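Pectinesterase (Aspergillus niger, PDB 5C1E) hydrolyses the methyl esters of pectin, releasing methanol and leaving free galacturonate units in the polymer. Local coordinates at residues S32-S42 / Y53-E62; N124-F135 / K145-I156. All blocks are in the same frame, centred on the assembly; numbering follows the deposited sequence. Where two conformers were deposited one is given.

How the contacts relate
Contact 1 (32-42 with 53-62) and contact 2 (124-135 with 145-156) share one parallel sheet of the beta-helix, in which strands follow each other in chain order: 36-40 and 57-61 come next to the N-terminal edge strand 11-13, while 128-131 and 148-152 are central. Contact 2 also reaches the other two sheets. The contact centres are about 15 Å apart and the nearest atoms about 6 Å, without touching; strand 102-104 lies between them. Contact 1 is centred about 19 Å from the chain centre, contact 2 about 5 Å. The N-acetylglucosamine stub is carried by N56 and neighboured by Q127. Contact 2 approaches the predicted active site, the side chain of I156 being about 11 Å from that of D161.

Contact 1: residues S32-S42 / Y53-E62; sequences STSSACIYVAS and YAGNLTLYGE. With NAG (2-acetamido-2-deoxy-beta-D-glucopyranose), chain B.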
loop_
_atom_site.group_PDB
_atom_site.type_symbol
_atom_site.label_atom_id
_atom_site.label_comp_id
_atom_site.label_asym_id
_atom_site.label_seq_id
_atom_site.Cartn_x
_atom_site.Cartn_y
_atom_site.Cartn_z
ATOM N N SER A 32 -0.932 11.522 23.975
ATOM C CA SER A 32 -2.315 11.348 24.390
ATOM C C SER A 32 -2.761 10.044 23.769
ATOM O O SER A 32 -2.267 9.665 22.700
ATOM C CB SER A 32 -3.187 12.493 23.895
ATOM O OG SER A 32 -4.567 12.206 24.062
ATOM N N THR A 33 -3.671 9.360 24.456
ATOM C CA THR A 33 -4.283 8.136 23.945
ATOM C C THR A 33 -5.709 8.354 23.439
ATOM O O THR A 33 -6.370 7.392 23.059
ATOM C CB THR A 33 -4.292 7.020 25.012
ATOM O OG1 THR A 33 -5.045 7.449 26.146
ATOM C CG2 THR A 33 -2.860 6.700 25.449
ATOM N N SER A 34 -6.155 9.609 23.433
ATOM C CA SER A 34 -7.465 9.975 22.910
ATOM C C SER A 34 -7.439 9.854 21.396
ATOM O O SER A 34 -6.386 9.984 20.767
ATOM C CB SER A 34 -7.815 11.406 23.308
ATOM O OG SER A 34 -7.623 11.608 24.700
ATOM N N SER A 35 -8.591 9.567 20.812
ATOM C CA SER A 35 -8.688 9.511 19.370
ATOM C C SER A 35 -8.574 10.935 18.861
ATOM O O SER A 35 -9.044 11.878 19.511
ATOM C CB SER A 35 -10.014 8.886 18.932
ATOM O OG SER A 35 -11.098 9.773 19.160
ATOM N N ALA A 36 -7.952 11.082 17.696
ATOM C CA ALA A 36 -7.665 12.382 17.124
ATOM C C ALA A 36 -7.739 12.298 15.613
ATOM O O ALA A 36 -7.663 11.222 15.032
ATOM C CB ALA A 36 -6.284 12.839 17.553
ATOM N N CYS A 37 -7.891 13.452 14.985
ATOM C CA CYS A 37 -7.866 13.518 13.546
ATOM C C CYS A 37 -7.308 14.836 13.062
ATOM O O CYS A 37 -7.330 15.856 13.768
ATOM C CB CYS A 37 -9.244 13.236 12.945
ATOM S SG CYS A 37 -10.564 14.325 13.480
ATOM N N ILE A 38 -6.762 14.767 11.855
ATOM C CA ILE A 38 -6.131 15.892 11.202
ATOM C C ILE A 38 -6.709 15.944 9.784
ATOM O O ILE A 38 -6.816 14.905 9.101
ATOM C CB ILE A 38 -4.589 15.748 11.148
ATOM C CG1 ILE A 38 -3.995 15.716 12.558
ATOM C CG2 ILE A 38 -3.967 16.900 10.367
ATOM C CD1 ILE A 38 -2.516 15.361 12.624
ATOM N N TYR A 39 -7.113 17.148 9.386
ATOM C CA TYR A 39 -7.546 17.447 8.026
ATOM C C TYR A 39 -6.462 18.252 7.337
ATOM O O TYR A 39 -6.045 19.302 7.844
ATOM C CB TYR A 39 -8.850 18.245 8.039
ATOM C CG TYR A 39 -9.244 18.865 6.705
ATOM C CD1 TYR A 39 -9.805 18.100 5.682
ATOM C CD2 TYR A 39 -9.097 20.230 6.479
ATOM C CE1 TYR A 39 -10.165 18.674 4.462
ATOM C CE2 TYR A 39 -9.471 20.806 5.266
ATOM C CZ TYR A 39 -10.012 20.026 4.265
ATOM O OH TYR A 39 -10.372 20.606 3.046
ATOM N N VAL A 40 -6.033 17.769 6.174
ATOM C CA VAL A 40 -5.009 18.434 5.383
ATOM C C VAL A 40 -5.639 19.018 4.130
ATOM O O VAL A 40 -6.265 18.299 3.327
ATOM C CB VAL A 40 -3.862 17.473 5.009
ATOM C CG1 VAL A 40 -2.685 18.222 4.378
ATOM C CG2 VAL A 40 -3.386 16.722 6.241
ATOM N N ALA A 41 -5.504 20.335 3.987
ATOM C CA ALA A 41 -5.969 21.019 2.814
ATOM C C ALA A 41 -4.971 20.848 1.686
ATOM O O ALA A 41 -3.820 20.439 1.881
ATOM C CB ALA A 41 -6.196 22.488 3.102
ATOM N N SER A 42 -5.442 21.190 0.495
ATOM C CA SER A 42 -4.694 21.059 -0.738
ATOM C C SER A 42 -3.274 21.600 -0.598
ATOM O O SER A 42 -3.026 22.625 0.049
ATOM C CB SER A 42 -5.424 21.785 -1.885
ATOM O OG SER A 42 -5.726 23.133 -1.546
ATOM N N TYR A 53 1.645 8.362 17.049
ATOM C CA TYR A 53 0.664 8.785 18.039
ATOM C C TYR A 53 0.127 7.573 18.817
ATOM O O TYR A 53 -0.139 6.504 18.232
ATOM C CB TYR A 53 -0.465 9.523 17.313
ATOM C CG TYR A 53 -1.530 10.094 18.211
ATOM C CD1 TYR A 53 -1.216 11.073 19.158
ATOM C CD2 TYR A 53 -2.845 9.668 18.110
ATOM C CE1 TYR A 53 -2.200 11.596 19.984
ATOM C CE2 TYR A 53 -3.834 10.182 18.935
ATOM C CZ TYR A 53 -3.498 11.149 19.875
ATOM O OH TYR A 53 -4.463 11.689 20.711
ATOM N N ALA A 54 -0.029 7.741 20.135
ATOM C CA ALA A 54 -0.463 6.658 21.016
ATOM C C ALA A 54 -1.932 6.305 20.860
ATOM O O ALA A 54 -2.322 5.175 21.077
ATOM C CB ALA A 54 -0.153 7.000 22.472
ATOM N N GLY A 55 -2.753 7.280 20.505
ATOM C CA GLY A 55 -4.164 7.037 20.295
ATOM C C GLY A 55 -4.502 6.656 18.857
ATOM O O GLY A 55 -3.618 6.436 18.033
ATOM N N ASN A 56 -5.793 6.549 18.563
ATOM C CA ASN A 56 -6.241 6.243 17.211
ATOM C C ASN A 56 -6.335 7.523 16.392
ATOM O O ASN A 56 -7.174 8.381 16.662
ATOM C CB ASN A 56 -7.585 5.526 17.224
ATOM C CG ASN A 56 -7.439 4.019 17.342
ATOM O OD1 ASN A 56 -6.327 3.487 17.496
ATOM N ND2 ASN A 56 -8.929 3.745 17.626
ATOM N N LEU A 57 -5.446 7.647 15.414
ATOM C CA LEU A 57 -5.349 8.844 14.567
ATOM C C LEU A 57 -5.960 8.555 13.213
ATOM O O LEU A 57 -5.741 7.469 12.647
ATOM C CB LEU A 57 -3.889 9.259 14.390
ATOM C CG LEU A 57 -3.588 10.422 13.453
ATOM C CD1 LEU A 57 -4.165 11.705 14.027
ATOM C CD2 LEU A 57 -2.098 10.582 13.241
ATOM N N THR A 58 -6.737 9.521 12.721
ATOM C CA THR A 58 -7.200 9.545 11.327
ATOM C C THR A 58 -6.681 10.794 10.625
ATOM O O THR A 58 -6.823 11.922 11.140
ATOM C CB THR A 58 -8.740 9.495 11.248
ATOM O OG1 THR A 58 -9.179 8.309 11.890
ATOM C CG2 THR A 58 -9.212 9.478 9.792
ATOM N N LEU A 59 -6.057 10.598 9.457
ATOM C CA LEU A 59 -5.599 11.696 8.624
ATOM C C LEU A 59 -6.464 11.786 7.358
ATOM O O LEU A 59 -6.560 10.809 6.609
ATOM C CB LEU A 59 -4.143 11.450 8.259
ATOM C CG LEU A 59 -3.297 12.509 7.563
ATOM C CD1 LEU A 59 -3.186 13.830 8.322
ATOM C CD2 LEU A 59 -1.914 11.899 7.387
ATOM N N TYR A 60 -7.111 12.935 7.147
ATOM C CA TYR A 60 -8.009 13.137 6.020
ATOM C C TYR A 60 -7.440 14.147 5.070
ATOM O O TYR A 60 -7.039 15.224 5.495
ATOM C CB TYR A 60 -9.323 13.747 6.479
ATOM C CG TYR A 60 -10.166 12.934 7.403
ATOM C CD1 TYR A 60 -10.892 11.854 6.933
ATOM C CD2 TYR A 60 -10.293 13.281 8.737
ATOM C CE1 TYR A 60 -11.723 11.126 7.778
ATOM C CE2 TYR A 60 -11.116 12.559 9.581
ATOM C CZ TYR A 60 -11.833 11.485 9.092
ATOM O OH TYR A 60 -12.633 10.763 9.943
ATOM N N GLY A 61 -7.486 13.842 3.781
ATOM C CA GLY A 61 -7.126 14.795 2.747
ATOM C C GLY A 61 -8.339 15.429 2.100
ATOM O O GLY A 61 -9.394 14.813 1.969
ATOM N N GLU A 62 -8.173 16.672 1.691
ATOM C CA GLU A 62 -9.196 17.401 0.954
ATOM C C GLU A 62 -9.442 16.750 -0.393
ATOM O O GLU A 62 -8.488 16.413 -1.101
ATOM C CB GLU A 62 -8.751 18.860 0.756
ATOM C CG GLU A 62 -9.735 19.687 -0.043
ATOM C CD GLU A 62 -9.310 21.128 -0.234
ATOM O OE1 GLU A 62 -8.308 21.555 0.329
ATOM O OE2 GLU A 62 -10.007 21.842 -0.986
HETATM C C1 NAG B . -9.002 2.045 18.882
HETATM C C2 NAG B . -10.322 2.231 19.611
HETATM C C3 NAG B . -10.925 0.835 19.742
HETATM C C4 NAG B . -11.032 0.171 18.354
HETATM C C5 NAG B . -9.768 0.347 17.490
HETATM C C6 NAG B . -9.993 -0.004 16.027
HETATM C C7 NAG B . -10.562 4.192 21.108
HETATM C C8 NAG B . -10.265 4.807 22.450
HETATM N N2 NAG B . -10.116 2.949 20.868
HETATM O O3 NAG B . -12.187 0.917 20.381
HETATM O O4 NAG B . -11.314 -1.215 18.485
HETATM O O5 NAG B . -9.298 1.675 17.546
HETATM O O6 NAG B . -8.760 0.055 15.335
HETATM O O7 NAG B . -11.202 4.857 20.297
HETATM O O HOH W 1 0.634 10.169 21.611
HETATM O O HOH W 2 -7.550 6.412 20.780
HETATM O O HOH W 3 -8.503 23.631 -2.054
#
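Y53 meets residues 32-36 with the outer atoms of its ring and its hydroxyl, and its course from CB outward explains the S32-S35 end of this contact. A chi1 of -177° carries the ring away from its own backbone N and along the S32-S34 turn. CD1 only grazes S32 O, whereas CE1 comes within 3.3 Å of S32 O; on the other side CE2 packs against A36 CB at 3.9 Å. CZ lies between S34 O and S32 O, and G55 N sits over one face, toward the rim. At the tip, Y53 OH donates to S34 O over 2.6 Å, with that oxygen at the ring edge and the donor tilted 32° from the carbonyl plane. The turn that offers this carbonyl is itself shaped by S32 OG, which accepts from S34 N in an ST turn. G55 CA lies 3.6 Å from T33 O, and one water joins T33 O to N56 N.

From A36 onward the backbones run in register as nearly parallel strands, axes 4.7 Å apart. In the six backbone hydrogen bonds, from A36 N to N56 O through E62 N to V40 O, the donors alternate between the two strands. A36, I38, V40, L57 and L59 share the face covered partly by helix 22-29; there L59 CD1 fits between I38 CB and V40 CG2, 3.6 Å from the latter. C37, Y39, T58 and Y60 take the other face, where C37 is also disulfide-bonded to C10.

The A41-S42 end is closed by E62. Its extended chain passes Y39 OH, 3.3 Å from E62 CG, and E62 OE1 accepts from S42 N at 2.9 Å, on its anti side but 33° out of the carboxylate plane. In-register parallel strands from successive coils, aliphatic residues aligned on one face, characterise the right-handed parallel beta-helix of pectin methylesterases, here near its N-terminal end.

Contact 2: residues N124-F135 / K145-I156; sequences NADQLGFYGCQF and KAGTQYYSNCMI. With NAG (2-acetamido-2-deoxy-beta-D-glucopyranose), chain B; SO4 (sulfate ion), chain C.
F130 and Y151 lie side by side on neighbouring coils of the right-handed parallel beta-helix, pointing the same way. Strands 128-131 and 148-152 run nearly parallel, 4.7 Å apart. N124 bridges A146 before them, in a register shifted by one, and a further ladder pairs 134-135 with 155-156 after the chain turns at G132 and N153, both of positive phi.

Aromatic contacts dominate the face bearing F130, F135 and Y151. The first pair is nearly parallel, planes 12° apart, but slid so that the rings barely overlap; F130 CD1 sits over one face of Y151, 3.3 Å from Y151 CE2. Y151 also turns its edge toward the face of F135, in an offset edge-to-face pair with planes at 72°. F171, on the next strand 168-172, stacks with Y151. C154 SG meets the edge of the F135 ring, 4.0 Å from F135 CE2.

Among polar side chains, D126 OD1 uses its anti lone pair to accept from T148 N at 3.1 Å, and T148 OG1 grips the loop before strand 128-131 by accepting from Q127 N at 3.0 Å. Together they fasten the bend at G147, where CA lies close to A125 O and D126 OD1. C154 SG likewise accepts from C133 N at 3.5 Å, tying the turn between 128-131/148-152 and 134-135/155-156.

On the other face, Y131 CE1 meets the edge of the Y150 ring, near its plane, 3.6 Å from Y150 CE2, the two planes oblique. A sulfate, probably from the crystallisation liquor, is held by K283, W170 and Y150, whose OH donates to sulfate O3 at 2.6 Å.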
loop_
_atom_site.group_PDB
_atom_site.type_symbol
_atom_site.label_atom_id
_atom_site.label_comp_id
_atom_site.label_asym_id
_atom_site.label_seq_id
_atom_site.Cartn_x
_atom_site.Cartn_y
_atom_site.Cartn_z
ATOM N N ASN A 124 3.821 -0.244 9.576
ATOM C CA ASN A 124 4.445 -1.115 10.576
ATOM C C ASN A 124 3.687 -1.052 11.898
ATOM O O ASN A 124 4.222 -0.633 12.927
ATOM C CB ASN A 124 5.920 -0.740 10.734
ATOM C CG ASN A 124 6.677 -1.683 11.643
ATOM O OD1 ASN A 124 6.301 -2.836 11.816
ATOM N ND2 ASN A 124 7.745 -1.184 12.244
ATOM N N ALA A 125 2.443 -1.499 11.839
ATOM C CA ALA A 125 1.508 -1.494 12.965
ATOM C C ALA A 125 0.234 -2.243 12.554
ATOM O O ALA A 125 0.048 -2.604 11.389
ATOM C CB ALA A 125 1.170 -0.071 13.373
ATOM N N ASP A 126 -0.641 -2.488 13.517
ATOM C CA ASP A 126 -1.868 -3.237 13.255
ATOM C C ASP A 126 -3.080 -2.340 13.007
ATOM O O ASP A 126 -3.132 -1.190 13.448
ATOM C CB ASP A 126 -2.205 -4.143 14.446
ATOM C CG ASP A 126 -1.282 -5.337 14.572
ATOM O OD1 ASP A 126 -0.984 -6.007 13.556
ATOM O OD2 ASP A 126 -0.889 -5.640 15.721
ATOM N N GLN A 127 -4.069 -2.917 12.333
ATOM C CA GLN A 127 -5.332 -2.254 12.006
ATOM C C GLN A 127 -5.121 -0.936 11.269
ATOM O O GLN A 127 -5.699 0.094 11.626
ATOM C CB GLN A 127 -6.180 -2.085 13.276
ATOM C CG GLN A 127 -6.362 -3.423 13.962
ATOM C CD GLN A 127 -7.475 -3.480 14.985
ATOM O OE1 GLN A 127 -8.061 -2.468 15.379
ATOM N NE2 GLN A 127 -7.774 -4.696 15.427
ATOM N N LEU A 128 -4.253 -0.974 10.261
ATOM C CA LEU A 128 -3.998 0.176 9.398
ATOM C C LEU A 128 -4.956 0.186 8.230
ATOM O O LEU A 128 -5.089 -0.817 7.503
ATOM C CB LEU A 128 -2.562 0.163 8.876
ATOM C CG LEU A 128 -1.498 0.130 9.975
ATOM C CD1 LEU A 128 -0.113 0.270 9.344
ATOM C CD2 LEU A 128 -1.736 1.210 11.034
ATOM N N GLY A 129 -5.637 1.309 8.050
ATOM C CA GLY A 129 -6.630 1.451 6.970
ATOM C C GLY A 129 -6.298 2.609 6.064
ATOM O O GLY A 129 -6.094 3.730 6.543
ATOM N N PHE A 130 -6.250 2.339 4.763
ATOM C CA PHE A 130 -5.935 3.342 3.757
ATOM C C PHE A 130 -7.021 3.349 2.688
ATOM O O PHE A 130 -7.318 2.323 2.090
ATOM C CB PHE A 130 -4.561 3.060 3.123
ATOM C CG PHE A 130 -3.436 3.072 4.106
ATOM C CD1 PHE A 130 -3.068 1.920 4.777
ATOM C CD2 PHE A 130 -2.739 4.251 4.374
ATOM C CE1 PHE A 130 -2.016 1.936 5.689
ATOM C CE2 PHE A 130 -1.698 4.277 5.297
ATOM C CZ PHE A 130 -1.342 3.122 5.957
ATOM N N TYR A 131 -7.598 4.522 2.453
ATOM C CA TYR A 131 -8.779 4.661 1.630
ATOM C C TYR A 131 -8.585 5.778 0.624
ATOM O O TYR A 131 -8.398 6.926 0.993
ATOM C CB TYR A 131 -9.974 5.009 2.532
ATOM C CG TYR A 131 -10.190 4.014 3.652
ATOM C CD1 TYR A 131 -10.962 2.885 3.454
ATOM C CD2 TYR A 131 -9.603 4.193 4.892
ATOM C CE1 TYR A 131 -11.160 1.967 4.477
ATOM C CE2 TYR A 131 -9.787 3.279 5.914
ATOM C CZ TYR A 131 -10.569 2.171 5.693
ATOM O OH TYR A 131 -10.769 1.267 6.701
ATOM N N GLY A 132 -8.638 5.456 -0.658
ATOM C CA GLY A 132 -8.521 6.485 -1.673
ATOM C C GLY A 132 -7.187 7.191 -1.694
ATOM O O GLY A 132 -7.118 8.354 -2.095
ATOM N N CYS A 133 -6.114 6.498 -1.292
ATOM C CA CYS A 133 -4.778 7.094 -1.250
ATOM C C CYS A 133 -3.954 6.688 -2.478
ATOM O O CYS A 133 -4.249 5.700 -3.156
ATOM C CB CYS A 133 -4.036 6.646 0.021
ATOM S SG CYS A 133 -4.754 7.254 1.553
ATOM N N GLN A 134 -2.916 7.458 -2.757
ATOM C CA GLN A 134 -1.927 7.049 -3.748
ATOM C C GLN A 134 -0.570 6.855 -3.108
ATOM O O GLN A 134 -0.160 7.637 -2.236
ATOM C CB GLN A 134 -1.804 8.075 -4.872
ATOM C CG GLN A 134 -3.122 8.437 -5.546
ATOM C CD GLN A 134 -2.924 9.325 -6.764
ATOM O OE1 GLN A 134 -2.045 9.044 -7.598
ATOM N NE2 GLN A 134 -3.753 10.389 -6.905
ATOM N N PHE A 135 0.145 5.841 -3.589
ATOM C CA PHE A 135 1.490 5.578 -3.152
ATOM C C PHE A 135 2.341 5.382 -4.387
ATOM O O PHE A 135 2.084 4.470 -5.180
ATOM C CB PHE A 135 1.547 4.342 -2.246
ATOM C CG PHE A 135 0.517 4.340 -1.173
ATOM C CD1 PHE A 135 0.791 4.926 0.049
ATOM C CD2 PHE A 135 -0.711 3.746 -1.370
ATOM C CE1 PHE A 135 -0.155 4.937 1.053
ATOM C CE2 PHE A 135 -1.657 3.744 -0.362
ATOM C CZ PHE A 135 -1.374 4.348 0.844
ATOM N N LYS A 145 5.260 -3.697 6.016
ATOM C CA LYS A 145 6.319 -4.359 6.759
ATOM C C LYS A 145 5.788 -5.393 7.736
ATOM O O LYS A 145 6.288 -6.525 7.803
ATOM C CB LYS A 145 7.161 -3.311 7.512
ATOM C CG LYS A 145 8.246 -3.923 8.382
ATOM C CD LYS A 145 9.117 -2.837 9.006
ATOM C CE LYS A 145 10.368 -3.460 9.601
ATOM N NZ LYS A 145 11.133 -2.444 10.351
ATOM N N ALA A 146 4.788 -4.989 8.516
ATOM C CA ALA A 146 4.189 -5.880 9.503
ATOM C C ALA A 146 2.822 -5.377 9.925
ATOM O O ALA A 146 2.504 -4.193 9.763
ATOM C CB ALA A 146 5.085 -5.999 10.725
ATOM N N GLY A 147 2.046 -6.281 10.508
ATOM C CA GLY A 147 0.722 -5.974 11.017
ATOM C C GLY A 147 -0.407 -6.145 10.017
ATOM O O GLY A 147 -0.176 -6.355 8.821
ATOM N N THR A 148 -1.633 -6.052 10.519
ATOM C CA THR A 148 -2.823 -6.207 9.697
ATOM C C THR A 148 -3.138 -4.870 9.042
ATOM O O THR A 148 -3.131 -3.828 9.701
ATOM C CB THR A 148 -4.009 -6.710 10.521
ATOM O OG1 THR A 148 -4.175 -5.891 11.677
ATOM C CG2 THR A 148 -3.758 -8.145 10.951
ATOM N N GLN A 149 -3.350 -4.900 7.731
ATOM C CA GLN A 149 -3.502 -3.688 6.953
ATOM C C GLN A 149 -4.536 -3.889 5.871
ATOM O O GLN A 149 -4.655 -4.990 5.300
ATOM C CB GLN A 149 -2.173 -3.273 6.328
ATOM C CG GLN A 149 -1.048 -3.134 7.330
ATOM C CD GLN A 149 0.258 -2.647 6.726
ATOM O OE1 GLN A 149 0.289 -1.964 5.697
ATOM N NE2 GLN A 149 1.346 -2.958 7.399
ATOM N N TYR A 150 -5.255 -2.807 5.577
ATOM C CA TYR A 150 -6.338 -2.818 4.616
ATOM C C TYR A 150 -6.227 -1.591 3.712
ATOM O O TYR A 150 -6.132 -0.465 4.203
ATOM C CB TYR A 150 -7.673 -2.849 5.373
ATOM C CG TYR A 150 -8.906 -2.766 4.511
ATOM C CD1 TYR A 150 -9.418 -3.885 3.884
ATOM C CD2 TYR A 150 -9.577 -1.560 4.340
ATOM C CE1 TYR A 150 -10.562 -3.802 3.100
ATOM C CE2 TYR A 150 -10.717 -1.470 3.571
ATOM C CZ TYR A 150 -11.201 -2.584 2.948
ATOM O OH TYR A 150 -12.328 -2.475 2.189
ATOM N N TYR A 151 -6.198 -1.829 2.399
ATOM C CA TYR A 151 -6.094 -0.769 1.391
ATOM C C TYR A 151 -7.298 -0.883 0.474
ATOM O O TYR A 151 -7.497 -1.920 -0.142
ATOM C CB TYR A 151 -4.796 -0.893 0.555
ATOM C CG TYR A 151 -3.529 -0.682 1.360
ATOM C CD1 TYR A 151 -3.069 -1.656 2.236
ATOM C CD2 TYR A 151 -2.799 0.496 1.248
ATOM C CE1 TYR A 151 -1.932 -1.454 2.993
ATOM C CE2 TYR A 151 -1.648 0.710 1.999
ATOM C CZ TYR A 151 -1.226 -0.266 2.886
ATOM O OH TYR A 151 -0.091 -0.073 3.632
ATOM N N SER A 152 -8.092 0.187 0.388
ATOM C CA SER A 152 -9.270 0.205 -0.467
ATOM C C SER A 152 -9.269 1.381 -1.423
ATOM O O SER A 152 -9.094 2.523 -1.009
ATOM C CB SER A 152 -10.561 0.279 0.365
ATOM O OG SER A 152 -11.666 0.161 -0.518
ATOM N N ASN A 153 -9.515 1.113 -2.698
ATOM C CA ASN A 153 -9.616 2.191 -3.696
ATOM C C ASN A 153 -8.388 3.083 -3.729
ATOM O O ASN A 153 -8.473 4.305 -3.932
ATOM C CB ASN A 153 -10.898 2.997 -3.497
ATOM C CG ASN A 153 -12.118 2.209 -3.901
ATOM O OD1 ASN A 153 -12.551 2.280 -5.041
ATOM N ND2 ASN A 153 -12.636 1.393 -2.981
ATOM N N CYS A 154 -7.234 2.440 -3.564
ATOM C CA CYS A 154 -5.966 3.113 -3.611
ATOM C C CYS A 154 -5.285 2.859 -4.955
ATOM O O CYS A 154 -5.683 1.975 -5.728
ATOM C CB CYS A 154 -5.048 2.641 -2.477
ATOM S SG CYS A 154 -5.599 3.092 -0.802
ATOM N N MET A 155 -4.258 3.659 -5.216
ATOM C CA MET A 155 -3.418 3.497 -6.380
ATOM C C MET A 155 -2.022 3.247 -5.850
ATOM O O MET A 155 -1.481 4.093 -5.123
ATOM C CB MET A 155 -3.476 4.767 -7.225
ATOM C CG MET A 155 -2.951 4.650 -8.649
ATOM S SD MET A 155 -1.176 4.404 -8.809
ATOM C CE MET A 155 -0.507 5.873 -8.006
ATOM N N ILE A 156 -1.451 2.087 -6.186
ATOM C CA ILE A 156 -0.082 1.736 -5.772
ATOM C C ILE A 156 0.765 1.586 -7.029
ATOM O O ILE A 156 0.501 0.707 -7.866
ATOM C CB ILE A 156 -0.016 0.445 -4.919
ATOM C CG1 ILE A 156 -0.903 0.577 -3.694
ATOM C CG2 ILE A 156 1.406 0.212 -4.398
ATOM C CD1 ILE A 156 -2.219 -0.123 -3.837
HETATM C C1 NAG B . -9.002 2.045 18.882
HETATM C C2 NAG B . -10.322 2.231 19.611
HETATM C C3 NAG B . -10.925 0.835 19.742
HETATM C C4 NAG B . -11.032 0.171 18.354
HETATM C C5 NAG B . -9.768 0.347 17.490
HETATM C C6 NAG B . -9.993 -0.004 16.027
HETATM C C7 NAG B . -10.562 4.192 21.108
HETATM C C8 NAG B . -10.265 4.807 22.450
HETATM N N2 NAG B . -10.116 2.949 20.868
HETATM O O3 NAG B . -12.187 0.917 20.381
HETATM O O4 NAG B . -11.314 -1.215 18.485
HETATM O O5 NAG B . -9.298 1.675 17.546
HETATM O O6 NAG B . -8.760 0.055 15.335
HETATM O O7 NAG B . -11.202 4.857 20.297
HETATM S S SO4 C . -13.519 -5.332 0.329
HETATM O O1 SO4 C . -14.712 -4.881 -0.447
HETATM O O2 SO4 C . -12.294 -4.949 -0.422
HETATM O O3 SO4 C . -13.486 -4.741 1.694
HETATM O O4 SO4 C . -13.600 -6.803 0.495
#